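Local coordinates for putative exported protein (Bordetella pertussis Tohama I, PDB 2PFY) that binds pyroglutamic acid as an extracytoplasmic solute receptor, probably delivering it to a tripartite ATP-independent periplasmic transporter, at residues Q191-V196 against D253-N258; F84-F89 against E93-A98. All coordinates share one frame; numbering follows the deposited sequence.

How the contacts relate
From the N terminus, the chain reaches contact 2 first. It is local: residues 84-89 and 93-98 are separated by three helical residues, and the incoming loop folds back on the start of helix 89-108. Contact 1 opens far later and spans a long excursion: the loop 191-196, after helix 184-189, meets residues 253-258 at the end of helix 223-257, with 56 residues in between. The two follow one another in series, neither nested nor crossed. The centres of contact 1 and contact 2 lie about 27 Å apart, and they do not touch. Helix 223-257 relates them, since its residues 241-248 touch Phe89 and Glu93 of contact 2 and its last turn forms contact 1.

Contact 1: residues Q191-V196 against D253-N258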
ATOM      1  N   GLN A 191     -10.961  12.642   3.693  1.00 17.56           N
ATOM      2  CA  GLN A 191     -11.163  14.060   4.064  1.00 18.61           C
ATOM      3  C   GLN A 191     -10.622  14.319   5.468  1.00 17.38           C
ATOM      4  O   GLN A 191     -11.371  14.684   6.368  1.00 17.38           O
ATOM      5  CB  GLN A 191     -12.635  14.445   3.888  1.00 18.65           C
ATOM      6  CG  GLN A 191     -13.021  14.233   2.407  1.00 21.46           C
ATOM      7  CD  GLN A 191     -14.478  14.062   2.177  1.00 22.34           C
ATOM      8  OE1 GLN A 191     -15.282  14.425   3.023  1.00 24.71           O
ATOM      9  NE2 GLN A 191     -14.847  13.499   1.009  1.00 22.12           N
ATOM     10  N   ALA A 192      -9.323  14.061   5.634  1.00 16.92           N
ATOM     11  CA  ALA A 192      -8.676  14.016   6.954  1.00 17.53           C
ATOM     12  C   ALA A 192      -8.642  15.384   7.618  1.00 18.37           C
ATOM     13  O   ALA A 192      -8.548  15.483   8.876  1.00 19.59           O
ATOM     14  CB  ALA A 192      -7.280  13.457   6.861  1.00 16.93           C
ATOM     15  N   TRP A 193      -8.758  16.436   6.816  1.00 18.35           N
ATOM     16  CA  TRP A 193      -8.852  17.793   7.414  1.00 19.45           C
ATOM     17  C   TRP A 193      -9.991  17.930   8.434  1.00 20.84           C
ATOM     18  O   TRP A 193      -9.956  18.862   9.246  1.00 22.08           O
ATOM     19  CB  TRP A 193      -9.001  18.876   6.354  1.00 19.11           C
ATOM     20  CG  TRP A 193     -10.093  18.588   5.298  1.00 18.65           C
ATOM     21  CD1 TRP A 193     -11.422  18.888   5.387  1.00 18.39           C
ATOM     22  CD2 TRP A 193      -9.898  17.941   4.030  1.00 16.94           C
ATOM     23  NE1 TRP A 193     -12.072  18.490   4.231  1.00 19.51           N
ATOM     24  CE2 TRP A 193     -11.149  17.903   3.384  1.00 18.39           C
ATOM     25  CE3 TRP A 193      -8.770  17.414   3.368  1.00 15.28           C
ATOM     26  CZ2 TRP A 193     -11.321  17.342   2.104  1.00 16.69           C
ATOM     27  CZ3 TRP A 193      -8.938  16.846   2.088  1.00 18.49           C
ATOM     28  CH2 TRP A 193     -10.212  16.820   1.476  1.00 18.40           C
ATOM     29  N   ASP A 194     -10.974  17.028   8.425  1.00 21.41           N
ATOM     30  CA  ASP A 194     -12.061  17.073   9.431  1.00 22.88           C
ATOM     31  C   ASP A 194     -11.617  16.569  10.806  1.00 24.53           C
ATOM     32  O   ASP A 194     -12.293  16.819  11.807  1.00 24.86           O
ATOM     33  CB  ASP A 194     -13.285  16.270   8.985  1.00 23.26           C
ATOM     34  CG  ASP A 194     -14.044  16.930   7.847  1.00 22.19           C
ATOM     35  OD1 ASP A 194     -13.930  18.144   7.656  1.00 21.00           O
ATOM     36  OD2 ASP A 194     -14.786  16.237   7.146  1.00 23.26           O
ATOM     37  N   TYR A 195     -10.486  15.871  10.869  1.00 25.06           N
ATOM     38  CA  TYR A 195     -10.088  15.240  12.118  1.00 26.27           C
ATOM     39  C   TYR A 195      -8.644  15.400  12.559  1.00 26.38           C
ATOM     40  O   TYR A 195      -8.318  15.133  13.731  1.00 27.79           O
ATOM     41  CB  TYR A 195     -10.585  13.767  12.173  1.00 26.99           C
ATOM     42  CG  TYR A 195     -10.127  12.868  11.043  1.00 26.68           C
ATOM     43  CD1 TYR A 195      -8.835  12.348  11.032  1.00 28.62           C
ATOM     44  CD2 TYR A 195     -10.990  12.531   9.974  1.00 29.02           C
ATOM     45  CE1 TYR A 195      -8.395  11.491  10.002  1.00 30.31           C
ATOM     46  CE2 TYR A 195     -10.562  11.650   8.947  1.00 28.42           C
ATOM     47  CZ  TYR A 195      -9.268  11.134   8.976  1.00 29.25           C
ATOM     48  OH  TYR A 195      -8.804  10.311   7.959  1.00 28.30           O
ATOM     49  N   VAL A 196      -7.772  15.847  11.651  1.00 24.98           N
ATOM     50  CA  VAL A 196      -6.402  16.213  12.004  1.00 24.51           C
ATOM     51  C   VAL A 196      -6.097  17.597  11.460  1.00 25.25           C
ATOM     52  O   VAL A 196      -6.844  18.098  10.615  1.00 25.01           O
ATOM     53  CB  VAL A 196      -5.325  15.225  11.474  1.00 25.02           C
ATOM     54  CG1 VAL A 196      -5.048  14.152  12.512  1.00 22.33           C
ATOM     55  CG2 VAL A 196      -5.707  14.644  10.051  1.00 21.43           C
ATOM     56  N   ASP A 253      -1.841  19.525  -2.154  1.00 18.04           N
ATOM     57  CA  ASP A 253      -2.472  20.872  -2.259  1.00 19.10           C
ATOM     58  C   ASP A 253      -3.907  20.825  -1.735  1.00 18.40           C
ATOM     59  O   ASP A 253      -4.370  21.783  -1.095  1.00 18.58           O
ATOM     60  CB  ASP A 253      -2.490  21.388  -3.703  1.00 18.68           C
ATOM     61  CG  ASP A 253      -1.090  21.661  -4.280  1.00 21.79           C
ATOM     62  OD1 ASP A 253      -0.140  22.038  -3.555  1.00 23.91           O
ATOM     63  OD2 ASP A 253      -0.936  21.533  -5.519  1.00 24.08           O
ATOM     64  N   THR A 254      -4.614  19.711  -1.993  1.00 17.63           N
ATOM     65  CA  THR A 254      -5.989  19.550  -1.513  1.00 16.69           C
ATOM     66  C   THR A 254      -6.105  19.613   0.026  1.00 16.43           C
ATOM     67  O   THR A 254      -7.045  20.230   0.554  1.00 17.81           O
ATOM     68  CB  THR A 254      -6.660  18.260  -2.077  1.00 16.59           C
ATOM     69  OG1 THR A 254      -6.698  18.340  -3.500  1.00 18.08           O
ATOM     70  CG2 THR A 254      -8.121  18.101  -1.559  1.00 15.92           C
ATOM     71  N   LEU A 255      -5.182  18.954   0.726  1.00 15.80           N
ATOM     72  CA  LEU A 255      -5.140  18.987   2.190  1.00 16.26           C
ATOM     73  C   LEU A 255      -5.040  20.445   2.662  1.00 17.00           C
ATOM     74  O   LEU A 255      -5.801  20.853   3.534  1.00 17.10           O
ATOM     75  CB  LEU A 255      -3.901  18.208   2.689  1.00 17.03           C
ATOM     76  CG  LEU A 255      -3.840  16.710   2.294  1.00 13.91           C
ATOM     77  CD1 LEU A 255      -2.564  16.126   2.852  1.00 17.43           C
ATOM     78  CD2 LEU A 255      -5.087  15.896   2.805  1.00 18.01           C
ATOM     79  N   ALA A 256      -4.113  21.202   2.060  1.00 16.97           N
ATOM     80  CA  ALA A 256      -3.871  22.613   2.418  1.00 18.02           C
ATOM     81  C   ALA A 256      -5.028  23.514   2.070  1.00 18.48           C
ATOM     82  O   ALA A 256      -5.393  24.385   2.880  1.00 19.30           O
ATOM     83  CB  ALA A 256      -2.559  23.154   1.799  1.00 17.20           C
ATOM     84  N   ARG A 257      -5.642  23.299   0.904  1.00 19.63           N
ATOM     85  CA  ARG A 257      -6.822  24.109   0.498  1.00 20.26           C
ATOM     86  C   ARG A 257      -7.945  23.950   1.515  1.00 20.62           C
ATOM     87  O   ARG A 257      -8.698  24.907   1.813  1.00 20.71           O
ATOM     88  CB  ARG A 257      -7.284  23.732  -0.913  1.00 19.36           C
ATOM     89  CG  ARG A 257      -8.525  24.453  -1.407  1.00 21.28           C
ATOM     90  CD  ARG A 257      -8.714  24.261  -2.916  1.00 22.35           C
ATOM     91  NE  ARG A 257      -8.890  22.864  -3.290  1.00 25.06           N
ATOM     92  CZ  ARG A 257      -7.958  22.043  -3.795  1.00 28.37           C
ATOM     93  NH1 ARG A 257      -6.669  22.421  -4.024  1.00 27.44           N
ATOM     94  NH2 ARG A 257      -8.336  20.795  -4.081  1.00 25.31           N
ATOM     95  N   ASN A 258      -8.065  22.743   2.060  1.00 19.94           N
ATOM     96  CA  ASN A 258      -9.085  22.460   3.059  1.00 20.35           C
ATOM     97  C   ASN A 258      -8.708  22.784   4.499  1.00 21.35           C
ATOM     98  O   ASN A 258      -9.394  22.349   5.426  1.00 21.34           O
ATOM     99  CB  ASN A 258      -9.539  21.008   2.909  1.00 20.41           C
ATOM    100  CG  ASN A 258     -10.420  20.847   1.695  1.00 20.13           C
ATOM    101  OD1 ASN A 258     -11.571  21.278   1.726  1.00 19.62           O
ATOM    102  ND2 ASN A 258      -9.854  20.338   0.590  1.00 16.10           N
TER
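With CG held between its backbone N and carbonyl carbon (chi1 49°), Trp193 turns its indole toward the end of helix 223-257, where Asn258, its CG beside the backbone N (chi1 -74°), lays its side chain over one indole face. Asn258 CB stands 3.4 Å from the centroid of the five-membered ring of Trp193, a CH-pi contact close to the ring normal. Beyond it, Asn258 CG is 3.5 Å from Trp193 CE2; Asn258 ND2 lies by the six-membered ring, 3.6 Å from Trp193 CH2, and OD1 lies toward Trp193 NE1. Indole and amide planes are only 9° apart and stack. The backbone CA of Gln191 sits over the opposite face, offset toward the rim.

The amide is held in this orientation by its own helix. Asn258 ND2 donates to Thr254 O at 2.8 Å, and the same carbonyl takes the Asn258 backbone N from the other face of its plane. Around the six-membered ring, Leu255 CD2 reaches the edge near the ring plane, 4.0 Å from Trp193 CE3, while Thr254 CG2 approaches Trp193 CH2 obliquely at 3.9 Å. Thr254 OG1 bonds to Glu250 O one turn back.

Met260 also touches Trp193, and Leu255 continues inward to Tyr126 and Val188. Gln191, at positive phi, is the C' residue of a Schellman motif ending helix 184-189. The arrangement is thus an aromatic-amide stack that joins the 3-10 turn following that helix to the residue just past helix 223-257 in this periplasmic binding-protein fold.

Contact 2: residues F84-F89 against E93-A98; sequences FLASSF and EKLWKA
Leu95 makes the apolar part of this contact through a single methyl. Its CD2 lies 3.8 Å from Ala86 CB and 4.2 Å from Leu85 CD2, so one branch tip meets both Leu85 and Ala86 of the incoming loop. The Leu85 and Leu95 side chains cross at about a right angle. In Leu95, CG is anti to the backbone N (chi1 -179°), which carries the isobutyl group out from helix 89-108 to the loop. Ala86 presents its CB directly to this helix, and Ala86 CA and Leu95 CA are 7.0 Å apart.

At the other end of the contact the link is through the backbone. Glu93 N donates to Phe89 O at 2.8 Å, with an N-H...O angle of 152°, an i to i+4 bond in the first turn of the helix. Glu93 CB also comes within 3.3 Å of Phe89 O, alongside the hydrogen bond.

Further out, Ser88 occupies the N-cap position, where its side chain caps a backbone N of the first turn; Ser88 OG also hydrogen-bonds to Glu91 OE1. The extended chain of Glu93 takes its carboxylate to a salt bridge with Arg245 of helix 223-257. On the apolar side, Ile79 touches both Leu85 and Leu95, and Tyr299 of helix 290-300 packs on Ala86 and Leu95 while its hydroxyl hydrogen-bonds to Leu85 O.

The chemistry therefore divides by position: methyl groups join the loop to the flank of the helix in a buried patch, whereas at the helix start the bond from Glu93 N satisfies Phe89 O and the Ser88 cap satisfies a backbone N. The Glu93-Arg245 pair adds a charged tie to a second helix, and the nearby guanidinium probably favours the ionised carboxylate.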
ATOM      1  N   PHE A  84      12.873   5.498   4.591  1.00 29.48           N
ATOM      2  CA  PHE A  84      13.972   6.148   3.892  1.00 31.40           C
ATOM      3  C   PHE A  84      14.900   5.255   3.047  1.00 32.11           C
ATOM      4  O   PHE A  84      15.912   5.727   2.501  1.00 32.93           O
ATOM      5  CB  PHE A  84      14.711   7.089   4.846  1.00 31.94           C
ATOM      6  CG  PHE A  84      13.823   8.138   5.383  1.00 32.26           C
ATOM      7  CD1 PHE A  84      13.396   9.169   4.568  1.00 32.91           C
ATOM      8  CD2 PHE A  84      13.295   8.031   6.660  1.00 34.44           C
ATOM      9  CE1 PHE A  84      12.513  10.135   5.042  1.00 33.16           C
ATOM     10  CE2 PHE A  84      12.405   8.995   7.149  1.00 35.64           C
ATOM     11  CZ  PHE A  84      12.024  10.052   6.345  1.00 34.09           C
ATOM     12  N   LEU A  85      14.549   3.980   2.910  1.00 31.54           N
ATOM     13  CA  LEU A  85      15.260   3.118   1.976  1.00 30.84           C
ATOM     14  C   LEU A  85      14.999   3.516   0.519  1.00 30.56           C
ATOM     15  O   LEU A  85      15.905   3.522  -0.327  1.00 29.94           O
ATOM     16  CB  LEU A  85      14.875   1.655   2.231  1.00 30.87           C
ATOM     17  CG  LEU A  85      15.446   0.595   1.267  1.00 31.98           C
ATOM     18  CD1 LEU A  85      16.959   0.408   1.403  1.00 31.64           C
ATOM     19  CD2 LEU A  85      14.752  -0.722   1.463  1.00 30.60           C
ATOM     20  N   ALA A  86      13.748   3.851   0.206  1.00 30.07           N
ATOM     21  CA  ALA A  86      13.381   4.213  -1.164  1.00 30.01           C
ATOM     22  C   ALA A  86      12.236   5.239  -1.125  1.00 30.87           C
ATOM     23  O   ALA A  86      11.068   4.890  -1.295  1.00 31.60           O
ATOM     24  CB  ALA A  86      12.970   2.977  -1.944  1.00 29.64           C
ATOM     25  N   SER A  87      12.579   6.496  -0.879  1.00 30.34           N
ATOM     26  CA  SER A  87      11.570   7.479  -0.500  1.00 29.82           C
ATOM     27  C   SER A  87      11.117   8.366  -1.640  1.00 29.22           C
ATOM     28  O   SER A  87      10.140   9.105  -1.504  1.00 28.68           O
ATOM     29  CB  SER A  87      12.073   8.306   0.676  1.00 29.88           C
ATOM     30  OG  SER A  87      11.820   7.609   1.896  1.00 31.64           O
ATOM     31  N   SER A  88      11.845   8.307  -2.756  1.00 28.71           N
ATOM     32  CA  SER A  88      11.411   8.950  -4.000  1.00 27.88           C
ATOM     33  C   SER A  88      10.730   7.914  -4.905  1.00 27.09           C
ATOM     34  O   SER A  88      10.958   6.719  -4.756  1.00 26.03           O
ATOM     35  CB  SER A  88      12.601   9.588  -4.715  1.00 28.43           C
ATOM     36  OG  SER A  88      13.464   8.587  -5.196  1.00 28.05           O
ATOM     37  N   PHE A  89       9.866   8.353  -5.814  1.00 25.99           N
ATOM     38  CA  PHE A  89       9.272   7.387  -6.766  1.00 26.37           C
ATOM     39  C   PHE A  89      10.303   6.624  -7.577  1.00 27.00           C
ATOM     40  O   PHE A  89      10.114   5.430  -7.842  1.00 27.54           O
ATOM     41  CB  PHE A  89       8.264   8.043  -7.706  1.00 25.41           C
ATOM     42  CG  PHE A  89       6.927   8.321  -7.067  1.00 25.95           C
ATOM     43  CD1 PHE A  89       6.071   7.274  -6.732  1.00 24.20           C
ATOM     44  CD2 PHE A  89       6.512   9.648  -6.826  1.00 24.83           C
ATOM     45  CE1 PHE A  89       4.802   7.532  -6.136  1.00 24.95           C
ATOM     46  CE2 PHE A  89       5.256   9.923  -6.243  1.00 25.60           C
ATOM     47  CZ  PHE A  89       4.397   8.856  -5.904  1.00 24.75           C
ATOM     48  N   GLU A  93      10.529   2.656  -7.603  1.00 28.37           N
ATOM     49  CA  GLU A  93      10.364   1.941  -8.856  1.00 30.45           C
ATOM     50  C   GLU A  93      11.477   0.904  -9.079  1.00 30.51           C
ATOM     51  O   GLU A  93      11.208  -0.200  -9.525  1.00 30.01           O
ATOM     52  CB  GLU A  93      10.267   2.902 -10.030  1.00 30.52           C
ATOM     53  CG  GLU A  93       9.803   2.193 -11.306  1.00 34.16           C
ATOM     54  CD  GLU A  93       9.776   3.064 -12.539  1.00 38.10           C
ATOM     55  OE1 GLU A  93       9.858   4.311 -12.434  1.00 40.77           O
ATOM     56  OE2 GLU A  93       9.662   2.475 -13.637  1.00 39.57           O
ATOM     57  N   LYS A  94      12.705   1.278  -8.736  1.00 31.91           N
ATOM     58  CA  LYS A  94      13.859   0.409  -8.823  1.00 33.12           C
ATOM     59  C   LYS A  94      13.721  -0.687  -7.787  1.00 32.54           C
ATOM     60  O   LYS A  94      13.924  -1.864  -8.092  1.00 32.66           O
ATOM     61  CB  LYS A  94      15.143   1.212  -8.596  1.00 34.13           C
ATOM     62  CG  LYS A  94      16.457   0.406  -8.773  1.00 35.90           C
ATOM     63  CD  LYS A  94      17.668   1.363  -8.854  1.00 36.15           C
ATOM     64  CE  LYS A  94      18.982   0.591  -9.120  1.00 40.55           C
ATOM     65  NZ  LYS A  94      18.740  -0.764  -9.753  1.00 41.08           N
ATOM     66  N   LEU A  95      13.328  -0.310  -6.571  1.00 31.63           N
ATOM     67  CA  LEU A  95      13.062  -1.297  -5.533  1.00 30.69           C
ATOM     68  C   LEU A  95      11.974  -2.299  -5.976  1.00 30.69           C
ATOM     69  O   LEU A  95      12.106  -3.509  -5.750  1.00 30.83           O
ATOM     70  CB  LEU A  95      12.712  -0.613  -4.195  1.00 30.46           C
ATOM     71  CG  LEU A  95      12.431  -1.512  -2.968  1.00 30.71           C
ATOM     72  CD1 LEU A  95      13.637  -2.469  -2.632  1.00 27.14           C
ATOM     73  CD2 LEU A  95      12.028  -0.719  -1.731  1.00 28.77           C
ATOM     74  N   TRP A  96      10.911  -1.794  -6.610  1.00 30.04           N
ATOM     75  CA  TRP A  96       9.791  -2.626  -7.056  1.00 29.91           C
ATOM     76  C   TRP A  96      10.245  -3.634  -8.125  1.00 31.19           C
ATOM     77  O   TRP A  96       9.901  -4.814  -8.085  1.00 30.27           O
ATOM     78  CB  TRP A  96       8.612  -1.761  -7.545  1.00 28.14           C
ATOM     79  CG  TRP A  96       7.501  -2.580  -8.199  1.00 26.67           C
ATOM     80  CD1 TRP A  96       7.152  -2.579  -9.523  1.00 25.52           C
ATOM     81  CD2 TRP A  96       6.644  -3.545  -7.567  1.00 25.25           C
ATOM     82  NE1 TRP A  96       6.123  -3.451  -9.750  1.00 23.19           N
ATOM     83  CE2 TRP A  96       5.788  -4.063  -8.575  1.00 24.48           C
ATOM     84  CE3 TRP A  96       6.489  -3.998  -6.237  1.00 25.04           C
ATOM     85  CZ2 TRP A  96       4.811  -5.033  -8.311  1.00 24.32           C
ATOM     86  CZ3 TRP A  96       5.517  -4.960  -5.970  1.00 25.37           C
ATOM     87  CH2 TRP A  96       4.679  -5.462  -7.013  1.00 25.74           C
ATOM     88  N   LYS A  97      11.027  -3.147  -9.074  1.00 33.19           N
ATOM     89  CA  LYS A  97      11.577  -3.984 -10.142  1.00 35.61           C
ATOM     90  C   LYS A  97      12.408  -5.166  -9.557  1.00 35.51           C
ATOM     91  O   LYS A  97      12.308  -6.292 -10.043  1.00 36.10           O
ATOM     92  CB  LYS A  97      12.404  -3.105 -11.076  1.00 35.90           C
ATOM     93  CG  LYS A  97      11.904  -3.063 -12.529  1.00 42.18           C
ATOM     94  CD  LYS A  97      13.058  -2.598 -13.480  1.00 47.65           C
ATOM     95  CE  LYS A  97      13.536  -3.735 -14.421  1.00 50.10           C
ATOM     96  NZ  LYS A  97      15.031  -3.845 -14.467  1.00 51.22           N
ATOM     97  N   ALA A  98      13.171  -4.913  -8.491  1.00 35.39           N
ATOM     98  CA  ALA A  98      13.905  -5.952  -7.728  1.00 34.87           C
ATOM     99  C   ALA A  98      13.016  -6.835  -6.839  1.00 35.03           C
ATOM    100  O   ALA A  98      13.362  -7.995  -6.556  1.00 34.31           O
ATOM    101  CB  ALA A  98      14.984  -5.296  -6.834  1.00 35.38           C
TER